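Local atomic coordinates of transcription termination factor FttA (Pyrococcus horikoshii, PDB entry 3AF6), a protein that probably terminates transcription by cleaving nascent RNA at the exit channel of RNA polymerase, a nuclease activity that depends on two bound zinc ions. Residues R168-L171 with R172-R176; S477-L480 with R481-F485; A595-R598 with E599-Y603; T629-H632 with R633-I637. All coordinates share one frame; numbering follows the deposited sequence.

Contact 1. Residues R168-L171 with R172-R176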
loop_
_atom_site.group_PDB
_atom_site.type_symbol
_atom_site.label_atom_id
_atom_site.label_comp_id
_atom_site.label_asym_id
_atom_site.label_seq_id
_atom_site.Cartn_x
_atom_site.Cartn_y
_atom_site.Cartn_z
ATOM N N ARG A 168 -0.069 -23.036 0.902
ATOM C CA ARG A 168 -1.209 -23.866 1.276
ATOM C C ARG A 168 -1.121 -24.177 2.771
ATOM O O ARG A 168 -2.105 -24.085 3.506
ATOM C CB ARG A 168 -1.174 -25.165 0.472
ATOM C CG ARG A 168 -2.434 -26.019 0.543
ATOM C CD ARG A 168 -2.159 -27.409 -0.040
ATOM N NE ARG A 168 -1.293 -27.348 -1.221
ATOM C CZ ARG A 168 -0.636 -28.389 -1.731
ATOM N NH1 ARG A 168 -0.745 -29.589 -1.169
ATOM N NH2 ARG A 168 0.146 -28.227 -2.797
ATOM N N LYS A 169 0.073 -24.548 3.213
ATOM C CA LYS A 169 0.297 -24.873 4.611
ATOM C C LYS A 169 -0.029 -23.656 5.461
ATOM O O LYS A 169 -0.776 -23.744 6.434
ATOM C CB LYS A 169 1.757 -25.289 4.820
ATOM C CG LYS A 169 2.134 -25.576 6.263
ATOM C CD LYS A 169 3.559 -26.094 6.362
ATOM C CE LYS A 169 3.904 -26.510 7.790
ATOM N NZ LYS A 169 5.235 -27.179 7.882
ATOM N N PHE A 170 0.538 -22.520 5.064
ATOM C CA PHE A 170 0.361 -21.244 5.744
ATOM C C PHE A 170 -1.095 -20.829 5.881
ATOM O O PHE A 170 -1.525 -20.398 6.945
ATOM C CB PHE A 170 1.128 -20.161 4.983
ATOM C CG PHE A 170 0.714 -18.760 5.326
ATOM C CD1 PHE A 170 1.072 -18.192 6.540
ATOM C CD2 PHE A 170 -0.046 -18.011 4.429
ATOM C CE1 PHE A 170 0.681 -16.894 6.862
ATOM C CE2 PHE A 170 -0.445 -16.713 4.737
ATOM C CZ PHE A 170 -0.079 -16.151 5.959
ATOM N N LEU A 171 -1.852 -20.945 4.798
ATOM C CA LEU A 171 -3.249 -20.559 4.833
ATOM C C LEU A 171 -4.075 -21.460 5.741
ATOM O O LEU A 171 -4.948 -20.977 6.462
ATOM C CB LEU A 171 -3.827 -20.538 3.418
ATOM C CG LEU A 171 -3.210 -19.466 2.506
ATOM C CD1 LEU A 171 -3.774 -19.591 1.103
ATOM C CD2 LEU A 171 -3.484 -18.076 3.069
ATOM N N ARG A 172 -3.809 -22.762 5.726
ATOM C CA ARG A 172 -4.568 -23.659 6.591
ATOM C C ARG A 172 -4.329 -23.301 8.054
ATOM O O ARG A 172 -5.261 -23.318 8.857
ATOM C CB ARG A 172 -4.205 -25.131 6.335
ATOM C CG ARG A 172 -5.206 -25.857 5.423
ATOM C CD ARG A 172 -5.033 -27.382 5.438
ATOM N NE ARG A 172 -3.931 -27.853 4.598
ATOM C CZ ARG A 172 -3.940 -27.851 3.266
ATOM N NH1 ARG A 172 -4.997 -27.400 2.599
ATOM N NH2 ARG A 172 -2.889 -28.308 2.596
ATOM N N GLN A 173 -3.084 -22.970 8.397
ATOM C CA GLN A 173 -2.752 -22.591 9.767
ATOM C C GLN A 173 -3.512 -21.329 10.168
ATOM O O GLN A 173 -4.253 -21.335 11.152
ATOM C CB GLN A 173 -1.248 -22.360 9.906
ATOM C CG GLN A 173 -0.419 -23.637 9.917
ATOM C CD GLN A 173 1.077 -23.363 9.809
ATOM O OE1 GLN A 173 1.907 -24.241 10.073
ATOM N NE2 GLN A 173 1.426 -22.142 9.408
ATOM N N VAL A 174 -3.334 -20.253 9.405
ATOM C CA VAL A 174 -4.028 -18.997 9.685
ATOM C C VAL A 174 -5.501 -19.262 9.997
ATOM O O VAL A 174 -6.043 -18.765 10.991
ATOM C CB VAL A 174 -3.957 -18.032 8.476
ATOM C CG1 VAL A 174 -4.870 -16.842 8.700
ATOM C CG2 VAL A 174 -2.528 -17.562 8.266
ATOM N N GLY A 175 -6.137 -20.057 9.137
ATOM C CA GLY A 175 -7.540 -20.385 9.309
ATOM C C GLY A 175 -7.881 -21.048 10.627
ATOM O O GLY A 175 -8.849 -20.659 11.281
ATOM N N ARG A 176 -7.094 -22.046 11.019
ATOM C CA ARG A 176 -7.346 -22.761 12.269
ATOM C C ARG A 176 -7.164 -21.788 13.418
ATOM O O ARG A 176 -7.746 -21.951 14.493
ATOM C CB ARG A 176 -6.384 -23.948 12.421
ATOM C CG ARG A 176 -6.201 -24.752 11.138
ATOM C CD ARG A 176 -5.465 -26.055 11.359
ATOM N NE ARG A 176 -6.357 -27.071 11.904
ATOM C CZ ARG A 176 -6.204 -27.634 13.096
ATOM N NH1 ARG A 176 -5.184 -27.279 13.874
ATOM N NH2 ARG A 176 -7.075 -28.542 13.514
#
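F170 and V174 meet one turn apart on the alpha-helix 164-178, an i to i+4 pair in the region assigned to the archaeal CPSF-KH domain. The ring of F170 takes V174 CG2 over one face in a CH-pi contact, the methyl carbon 3.9 Å from the ring centroid and 25° off the normal, hence over the face and displaced toward the rim. V174 CG1 lies anti to its backbone N (chi1 171°), which leaves CG2 beside that nitrogen as the branch turned to the phenyl group. The backbone bond from V174 N to F170 O, 3.1 Å, belongs to the same turn. Beyond it, F170 also packs on P277, H319 and I321, so this side of the helix faces strand 320-322 and the loop at P277.

The outer side is polar. K169, fully extended, brings CE to 3.8 Å from Q173 OE1, and Q173 CG passes 3.5 Å from K169 O. R168 and R172 run side by side in the same direction, with their guanidinium planes turned well apart; the close approach of their ends is doubtful in the model. R172 NH1 forms a salt bridge with E36 OE1, and R172 CB lies 3.7 Å from R168 O.

Contact 2. Residues S477-L480 with R481-F485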
loop_
_atom_site.group_PDB
_atom_site.type_symbol
_atom_site.label_atom_id
_atom_site.label_comp_id
_atom_site.label_asym_id
_atom_site.label_seq_id
_atom_site.Cartn_x
_atom_site.Cartn_y
_atom_site.Cartn_z
ATOM N N SER A 477 -9.046 6.747 -9.435
ATOM C CA SER A 477 -10.332 7.423 -9.512
ATOM C C SER A 477 -11.076 6.892 -10.729
ATOM O O SER A 477 -10.455 6.463 -11.707
ATOM C CB SER A 477 -10.135 8.927 -9.658
ATOM O OG SER A 477 -9.438 9.207 -10.856
ATOM N N ARG A 478 -12.404 6.920 -10.658
ATOM C CA ARG A 478 -13.256 6.457 -11.742
ATOM C C ARG A 478 -12.883 7.061 -13.090
ATOM O O ARG A 478 -12.915 6.375 -14.110
ATOM C CB ARG A 478 -14.714 6.775 -11.415
ATOM C CG ARG A 478 -15.384 5.698 -10.590
ATOM C CD ARG A 478 -16.651 6.196 -9.937
ATOM N NE ARG A 478 -16.376 7.115 -8.840
ATOM C CZ ARG A 478 -17.304 7.570 -8.002
ATOM N NH1 ARG A 478 -18.574 7.196 -8.134
ATOM N NH2 ARG A 478 -16.956 8.387 -7.019
ATOM N N ARG A 479 -12.524 8.339 -13.097
ATOM C CA ARG A 479 -12.149 8.999 -14.338
ATOM C C ARG A 479 -10.890 8.376 -14.917
ATOM O O ARG A 479 -10.909 7.781 -15.997
ATOM C CB ARG A 479 -11.922 10.493 -14.106
ATOM C CG ARG A 479 -11.673 11.266 -15.389
ATOM C CD ARG A 479 -11.839 12.769 -15.195
ATOM N NE ARG A 479 -10.596 13.420 -14.789
ATOM C CZ ARG A 479 -10.463 14.734 -14.623
ATOM N NH1 ARG A 479 -11.507 15.532 -14.826
ATOM N NH2 ARG A 479 -9.286 15.252 -14.273
ATOM N N LEU A 480 -9.795 8.512 -14.186
ATOM C CA LEU A 480 -8.519 7.969 -14.615
ATOM C C LEU A 480 -8.642 6.473 -14.905
ATOM O O LEU A 480 -7.914 5.945 -15.740
ATOM C CB LEU A 480 -7.470 8.209 -13.530
ATOM C CG LEU A 480 -6.043 8.528 -13.968
ATOM C CD1 LEU A 480 -5.185 8.752 -12.734
ATOM C CD2 LEU A 480 -5.488 7.402 -14.802
ATOM N N ARG A 481 -9.567 5.795 -14.227
ATOM C CA ARG A 481 -9.748 4.361 -14.425
ATOM C C ARG A 481 -10.256 4.009 -15.810
ATOM O O ARG A 481 -9.613 3.256 -16.543
ATOM C CB ARG A 481 -10.723 3.780 -13.411
ATOM C CG ARG A 481 -10.843 2.274 -13.547
ATOM C CD ARG A 481 -12.081 1.741 -12.880
ATOM N NE ARG A 481 -12.308 2.418 -11.617
ATOM C CZ ARG A 481 -13.185 2.014 -10.709
ATOM N NH1 ARG A 481 -13.328 2.702 -9.583
ATOM N NH2 ARG A 481 -13.904 0.916 -10.923
ATOM N N GLU A 482 -11.429 4.535 -16.152
ATOM C CA GLU A 482 -12.036 4.281 -17.455
ATOM C C GLU A 482 -11.071 4.747 -18.547
ATOM O O GLU A 482 -10.912 4.099 -19.582
ATOM C CB GLU A 482 -13.368 5.032 -17.564
ATOM C CG GLU A 482 -14.356 4.726 -16.435
ATOM C CD GLU A 482 -14.842 3.278 -16.429
ATOM O OE1 GLU A 482 -15.453 2.847 -17.431
ATOM O OE2 GLU A 482 -14.620 2.569 -15.419
ATOM N N GLN A 483 -10.417 5.874 -18.292
ATOM C CA GLN A 483 -9.456 6.442 -19.222
ATOM C C GLN A 483 -8.298 5.473 -19.443
ATOM O O GLN A 483 -7.415 5.730 -20.259
ATOM C CB GLN A 483 -8.918 7.756 -18.660
ATOM C CG GLN A 483 -8.068 8.560 -19.624
ATOM C CD GLN A 483 -7.603 9.864 -19.016
ATOM O OE1 GLN A 483 -8.287 10.443 -18.170
ATOM N NE2 GLN A 483 -6.446 10.347 -19.456
ATOM N N ILE A 484 -8.300 4.364 -18.706
ATOM C CA ILE A 484 -7.242 3.370 -18.830
ATOM C C ILE A 484 -7.675 2.213 -19.714
ATOM O O ILE A 484 -7.478 2.249 -20.926
ATOM C CB ILE A 484 -6.808 2.784 -17.450
ATOM C CG1 ILE A 484 -6.188 3.870 -16.569
ATOM C CG2 ILE A 484 -5.798 1.650 -17.657
ATOM C CD1 ILE A 484 -4.868 4.397 -17.065
ATOM N N PHE A 485 -8.285 1.196 -19.112
ATOM C CA PHE A 485 -8.689 0.028 -19.874
ATOM C C PHE A 485 -9.705 0.268 -20.986
ATOM O O PHE A 485 -9.474 -0.151 -22.127
ATOM C CB PHE A 485 -9.164 -1.100 -18.941
ATOM C CG PHE A 485 -10.272 -0.715 -18.003
ATOM C CD1 PHE A 485 -11.555 -0.455 -18.474
ATOM C CD2 PHE A 485 -10.039 -0.661 -16.634
ATOM C CE1 PHE A 485 -12.593 -0.148 -17.592
ATOM C CE2 PHE A 485 -11.067 -0.356 -15.744
ATOM C CZ PHE A 485 -12.348 -0.099 -16.224
#
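R481 folds back over S477 and R478 on a short, N-capped helix that begins at R478, within the beta-CASP region. S477 occupies the N-cap: its OG accepts from L480 N, a weak bond of 3.4 Å, and its carbonyl O receives R481 N at 2.8 Å. The latter bond is bent, with an N-H...O angle of 142°, whereas the bond from E482 N to R478 O in the next step is essentially straight.

Traced outward, the R481 side chain starts with CB 3.2 Å from S477 O and 3.5 Å from R478 O. With CG anti to the backbone N (chi1 -176°), the chain continues through CG and CD before bending at chi3 (-40°). That bend turns the head back along the first turn: NE passes 4.2 Å from R478 CA, and NH1 ends 3.8 Å from R478 CG. S477 O lies near the guanidinium plane, at its edge. R478 CG meets the head of R481 obliquely, while the R478 guanidinium is engaged in a salt bridge with E377. A sulfate ion, probably from the crystallisation liquor, lies about 4 Å from the R481 side chain, and the positive charge of R481 would suit such an anion.

On another side of the helix the contact is apolar and buried. L480 packs on L375 in a neighbouring loop, and across the turn, where the exact position of I484 is doubtful in the model, L480 CD2 reaches I484 CD1 at 3.8 Å.

Contact 3. Residues A595-R598 with E599-Y603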
loop_
_atom_site.group_PDB
_atom_site.type_symbol
_atom_site.label_atom_id
_atom_site.label_comp_id
_atom_site.label_asym_id
_atom_site.label_seq_id
_atom_site.Cartn_x
_atom_site.Cartn_y
_atom_site.Cartn_z
ATOM N N ALA A 595 -4.174 15.313 3.966
ATOM C CA ALA A 595 -5.257 16.264 4.174
ATOM C C ALA A 595 -4.617 17.434 4.927
ATOM O O ALA A 595 -3.801 17.222 5.832
ATOM C CB ALA A 595 -6.352 15.644 5.013
ATOM N N ASP A 596 -4.937 18.666 4.551
ATOM C CA ASP A 596 -4.349 19.787 5.264
ATOM C C ASP A 596 -5.226 20.102 6.480
ATOM O O ASP A 596 -6.204 19.390 6.723
ATOM C CB ASP A 596 -4.169 20.979 4.318
ATOM C CG ASP A 596 -5.440 21.760 4.083
ATOM O OD1 ASP A 596 -6.556 21.242 4.353
ATOM O OD2 ASP A 596 -5.301 22.913 3.604
ATOM N N ARG A 597 -4.875 21.126 7.256
ATOM C CA ARG A 597 -5.640 21.467 8.455
ATOM C C ARG A 597 -7.140 21.486 8.202
ATOM O O ARG A 597 -7.895 20.767 8.863
ATOM C CB ARG A 597 -5.176 22.820 9.028
ATOM C CG ARG A 597 -6.124 23.467 10.064
ATOM C CD ARG A 597 -6.539 22.500 11.164
ATOM N NE ARG A 597 -6.003 22.868 12.472
ATOM C CZ ARG A 597 -6.698 23.466 13.440
ATOM N NH1 ARG A 597 -6.116 23.753 14.592
ATOM N NH2 ARG A 597 -7.976 23.770 13.265
ATOM N N ARG A 598 -7.570 22.299 7.241
ATOM C CA ARG A 598 -8.981 22.412 6.898
ATOM C C ARG A 598 -9.595 21.045 6.549
ATOM O O ARG A 598 -10.691 20.719 6.998
ATOM C CB ARG A 598 -9.135 23.383 5.722
ATOM C CG ARG A 598 -10.560 23.701 5.298
ATOM C CD ARG A 598 -10.523 24.590 4.053
ATOM N NE ARG A 598 -11.840 25.045 3.587
ATOM C CZ ARG A 598 -12.846 24.245 3.223
ATOM N NH1 ARG A 598 -12.714 22.919 3.271
ATOM N NH2 ARG A 598 -13.984 24.777 2.782
ATOM N N GLU A 599 -8.888 20.251 5.750
ATOM C CA GLU A 599 -9.389 18.941 5.358
ATOM C C GLU A 599 -9.559 18.016 6.548
ATOM O O GLU A 599 -10.540 17.271 6.623
ATOM C CB GLU A 599 -8.444 18.264 4.360
ATOM C CG GLU A 599 -8.284 18.964 3.049
ATOM C CD GLU A 599 -7.419 18.169 2.095
ATOM O OE1 GLU A 599 -7.781 17.006 1.784
ATOM O OE2 GLU A 599 -6.377 18.708 1.655
ATOM N N LEU A 600 -8.593 18.038 7.464
ATOM C CA LEU A 600 -8.673 17.173 8.629
ATOM C C LEU A 600 -9.894 17.547 9.462
ATOM O O LEU A 600 -10.680 16.683 9.837
ATOM C CB LEU A 600 -7.392 17.271 9.471
ATOM C CG LEU A 600 -6.062 16.789 8.854
ATOM C CD1 LEU A 600 -4.924 17.222 9.764
ATOM C CD2 LEU A 600 -6.043 15.273 8.654
ATOM N N MET A 601 -10.071 18.833 9.737
ATOM C CA MET A 601 -11.214 19.253 10.527
ATOM C C MET A 601 -12.484 18.855 9.798
ATOM O O MET A 601 -13.420 18.314 10.398
ATOM C CB MET A 601 -11.193 20.764 10.757
ATOM C CG MET A 601 -10.086 21.261 11.695
ATOM S SD MET A 601 -10.211 20.727 13.448
ATOM C CE MET A 601 -11.461 21.844 14.086
ATOM N N ASN A 602 -12.507 19.097 8.494
ATOM C CA ASN A 602 -13.681 18.774 7.694
ATOM C C ASN A 602 -13.968 17.277 7.669
ATOM O O ASN A 602 -15.112 16.865 7.509
ATOM C CB ASN A 602 -13.510 19.300 6.268
ATOM C CG ASN A 602 -14.701 18.984 5.387
ATOM O OD1 ASN A 602 -14.545 18.481 4.276
ATOM N ND2 ASN A 602 -15.898 19.276 5.876
ATOM N N TYR A 603 -12.935 16.457 7.825
ATOM C CA TYR A 603 -13.140 15.012 7.829
ATOM C C TYR A 603 -13.881 14.626 9.100
ATOM O O TYR A 603 -14.692 13.696 9.105
ATOM C CB TYR A 603 -11.806 14.252 7.784
ATOM C CG TYR A 603 -11.992 12.752 7.691
ATOM C CD1 TYR A 603 -12.354 12.148 6.481
ATOM C CD2 TYR A 603 -11.922 11.950 8.829
ATOM C CE1 TYR A 603 -12.652 10.781 6.409
ATOM C CE2 TYR A 603 -12.220 10.595 8.773
ATOM C CZ TYR A 603 -12.585 10.017 7.560
ATOM O OH TYR A 603 -12.889 8.678 7.503
#
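E599 and D596 embrace at the start of helix 597-606. E599 N donates to D596 OD1 at 2.9 Å, nearly in line with the carboxylate C-O bond, and D596 N returns a weak bond to E599 OE2 at 3.2 Å. The D596 carboxyl group gets there because its CG sits between the backbone N and the carbonyl carbon (chi1 80°), which swings OD1 over the first turn; the extended E599 chain reaches back beside it, so the two side chains cross at about a right angle. The E599 carboxylate is held further by F370 N on OE1 and by K369, in a salt bridge to OE2; the lysine would probably ease the closeness of the two carboxylates. E599 CB also rests on A595 CB, 3.4 Å away.

L600 follows, its N bonded to D596 O at 2.8 Å and its CD2 against A595 CB. The reciprocal bonds between D596 and E599 make a capping box, which opens a helix in the C-terminal part of the metallo-beta-lactamase domain; the L600 side chain lies about 12 Å from a bound zinc ion.

M601 comes next. Its CG, beside the backbone N (chi1 -70°), lies 3.6 Å from R597 NH2, and the bend at chi2 then sets the course of SD, the two chains running alongside; R597 NH1 is salt-bridged to D626. At N602 the backbone N bonds R598 O, and CB sits 3.2 Å from that oxygen. Y603 N then donates to E599 O at 2.8 Å.

Contact 4. Residues T629-H632 with R633-I637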
loop_
_atom_site.group_PDB
_atom_site.type_symbol
_atom_site.label_atom_id
_atom_site.label_comp_id
_atom_site.label_asym_id
_atom_site.label_seq_id
_atom_site.Cartn_x
_atom_site.Cartn_y
_atom_site.Cartn_z
ATOM N N THR A 629 -6.860 19.297 20.433
ATOM C CA THR A 629 -7.454 20.385 21.195
ATOM C C THR A 629 -8.496 21.087 20.339
ATOM O O THR A 629 -9.602 21.378 20.806
ATOM C CB THR A 629 -6.387 21.420 21.612
ATOM O OG1 THR A 629 -5.518 20.844 22.597
ATOM C CG2 THR A 629 -7.045 22.671 22.173
ATOM N N SER A 630 -8.141 21.347 19.083
ATOM C CA SER A 630 -9.034 22.020 18.149
ATOM C C SER A 630 -10.328 21.255 17.889
ATOM O O SER A 630 -11.405 21.843 17.893
ATOM C CB SER A 630 -8.330 22.247 16.824
ATOM O OG SER A 630 -7.076 22.849 17.030
ATOM N N ILE A 631 -10.228 19.951 17.649
ATOM C CA ILE A 631 -11.416 19.141 17.390
ATOM C C ILE A 631 -12.381 19.216 18.570
ATOM O O ILE A 631 -13.578 19.446 18.399
ATOM C CB ILE A 631 -11.047 17.659 17.149
ATOM C CG1 ILE A 631 -10.275 17.520 15.834
ATOM C CG2 ILE A 631 -12.304 16.805 17.134
ATOM C CD1 ILE A 631 -9.743 16.138 15.582
ATOM N N HIS A 632 -11.847 19.024 19.771
ATOM C CA HIS A 632 -12.662 19.059 20.976
ATOM C C HIS A 632 -13.409 20.378 21.142
ATOM O O HIS A 632 -14.606 20.406 21.431
ATOM C CB HIS A 632 -11.796 18.851 22.214
ATOM C CG HIS A 632 -12.567 18.939 23.491
ATOM N ND1 HIS A 632 -13.460 17.964 23.886
ATOM C CD2 HIS A 632 -12.620 19.905 24.437
ATOM C CE1 HIS A 632 -14.028 18.328 25.021
ATOM N NE2 HIS A 632 -13.535 19.501 25.377
ATOM N N ARG A 633 -12.679 21.469 20.974
ATOM C CA ARG A 633 -13.237 22.796 21.124
ATOM C C ARG A 633 -14.326 23.103 20.100
ATOM O O ARG A 633 -15.317 23.750 20.427
ATOM C CB ARG A 633 -12.104 23.816 21.030
ATOM C CG ARG A 633 -12.446 25.216 21.481
ATOM C CD ARG A 633 -11.173 25.914 21.928
ATOM N NE ARG A 633 -10.113 25.731 20.942
ATOM C CZ ARG A 633 -8.814 25.744 21.225
ATOM N NH1 ARG A 633 -8.410 25.934 22.477
ATOM N NH2 ARG A 633 -7.920 25.555 20.258
ATOM N N LYS A 634 -14.158 22.625 18.870
ATOM C CA LYS A 634 -15.141 22.897 17.828
ATOM C C LYS A 634 -16.261 21.884 17.697
ATOM O O LYS A 634 -17.349 22.229 17.239
ATOM C CB LYS A 634 -14.458 23.036 16.468
ATOM C CG LYS A 634 -15.432 23.341 15.339
ATOM C CD LYS A 634 -14.698 23.634 14.063
ATOM C CE LYS A 634 -15.637 24.012 12.944
ATOM N NZ LYS A 634 -14.839 24.311 11.720
ATOM N N PHE A 635 -16.016 20.642 18.099
ATOM C CA PHE A 635 -17.047 19.621 17.974
ATOM C C PHE A 635 -17.485 19.062 19.314
ATOM O O PHE A 635 -18.529 18.408 19.419
ATOM C CB PHE A 635 -16.543 18.481 17.089
ATOM C CG PHE A 635 -16.121 18.917 15.714
ATOM C CD1 PHE A 635 -17.056 19.375 14.798
ATOM C CD2 PHE A 635 -14.781 18.876 15.336
ATOM C CE1 PHE A 635 -16.665 19.786 13.521
ATOM C CE2 PHE A 635 -14.384 19.287 14.058
ATOM C CZ PHE A 635 -15.330 19.741 13.154
ATOM N N GLY A 636 -16.687 19.315 20.345
ATOM C CA GLY A 636 -17.024 18.804 21.658
ATOM C C GLY A 636 -16.798 17.306 21.757
ATOM O O GLY A 636 -17.324 16.662 22.662
ATOM N N ILE A 637 -16.023 16.746 20.834
ATOM C CA ILE A 637 -15.729 15.319 20.850
ATOM C C ILE A 637 -14.501 15.039 21.740
ATOM O O ILE A 637 -13.528 15.804 21.723
ATOM C CB ILE A 637 -15.441 14.816 19.412
ATOM C CG1 ILE A 637 -16.683 15.011 18.542
ATOM C CG2 ILE A 637 -15.023 13.351 19.429
ATOM C CD1 ILE A 637 -16.491 14.632 17.080
#
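T629 O, S630 O and I631 O each receive the backbone N-H four residues on, from R633, K634 and F635, as the last turns of helix 621-635 run out; the helix ends at F635, and G636 leaves it with positive phi (73°), where the backbone bond from G636 N to H632 O is weak. This is the helix of the beta-alpha-beta unit formed with strands 613-617 and 638-640, and the turn through G636 leads into the second strand.

The H632 imidazole spans that turn. With CG anti to the backbone N, the ring is directed toward the departing chain, and ND1 donates to I637 O at 3.1 Å. The oxygen lies almost in the ring plane, but ND1 stands 63° out of the plane of the carbonyl it meets, so the bond is well aligned with the ring and poorly aligned with the acceptor. H632 CA approaches the same oxygen at 3.5 Å in a CA-H...O contact.

On the inner side, I631 CG2 packs on F635 CD2 at 3.7 Å, and both residues also touch V604 of helix 597-606. I631 further reaches I614 and T639, joining the helix to the two strands of the unit.

At the exposed flank R633 bends at chi3 (48°) to bring one face of its guanidinium group against the methyl CG2 of T629, 3.6 Å from both NH1 and NH2.

Overall arrangement
Along the chain the four contacts come in series, and none nests in or crosses another; each is local, its segments adjoining in the chain, within a helix or at one of its ends, so none closes a long loop. Contact 1, in the region ascribed to the KH domains, stands on the opposite side of the chain's centre from contact 3, about 41 Å away between centres. Contact 2 follows in the beta-CASP region, its nearest atoms about 14 Å from those of contact 3. Contacts 3 and 4 both belong to the metallo-beta-lactamase C-terminal part and touch: M601 packs on K634 and F635, bringing helix 597-606 against helix 621-635, with centres about 13 Å apart.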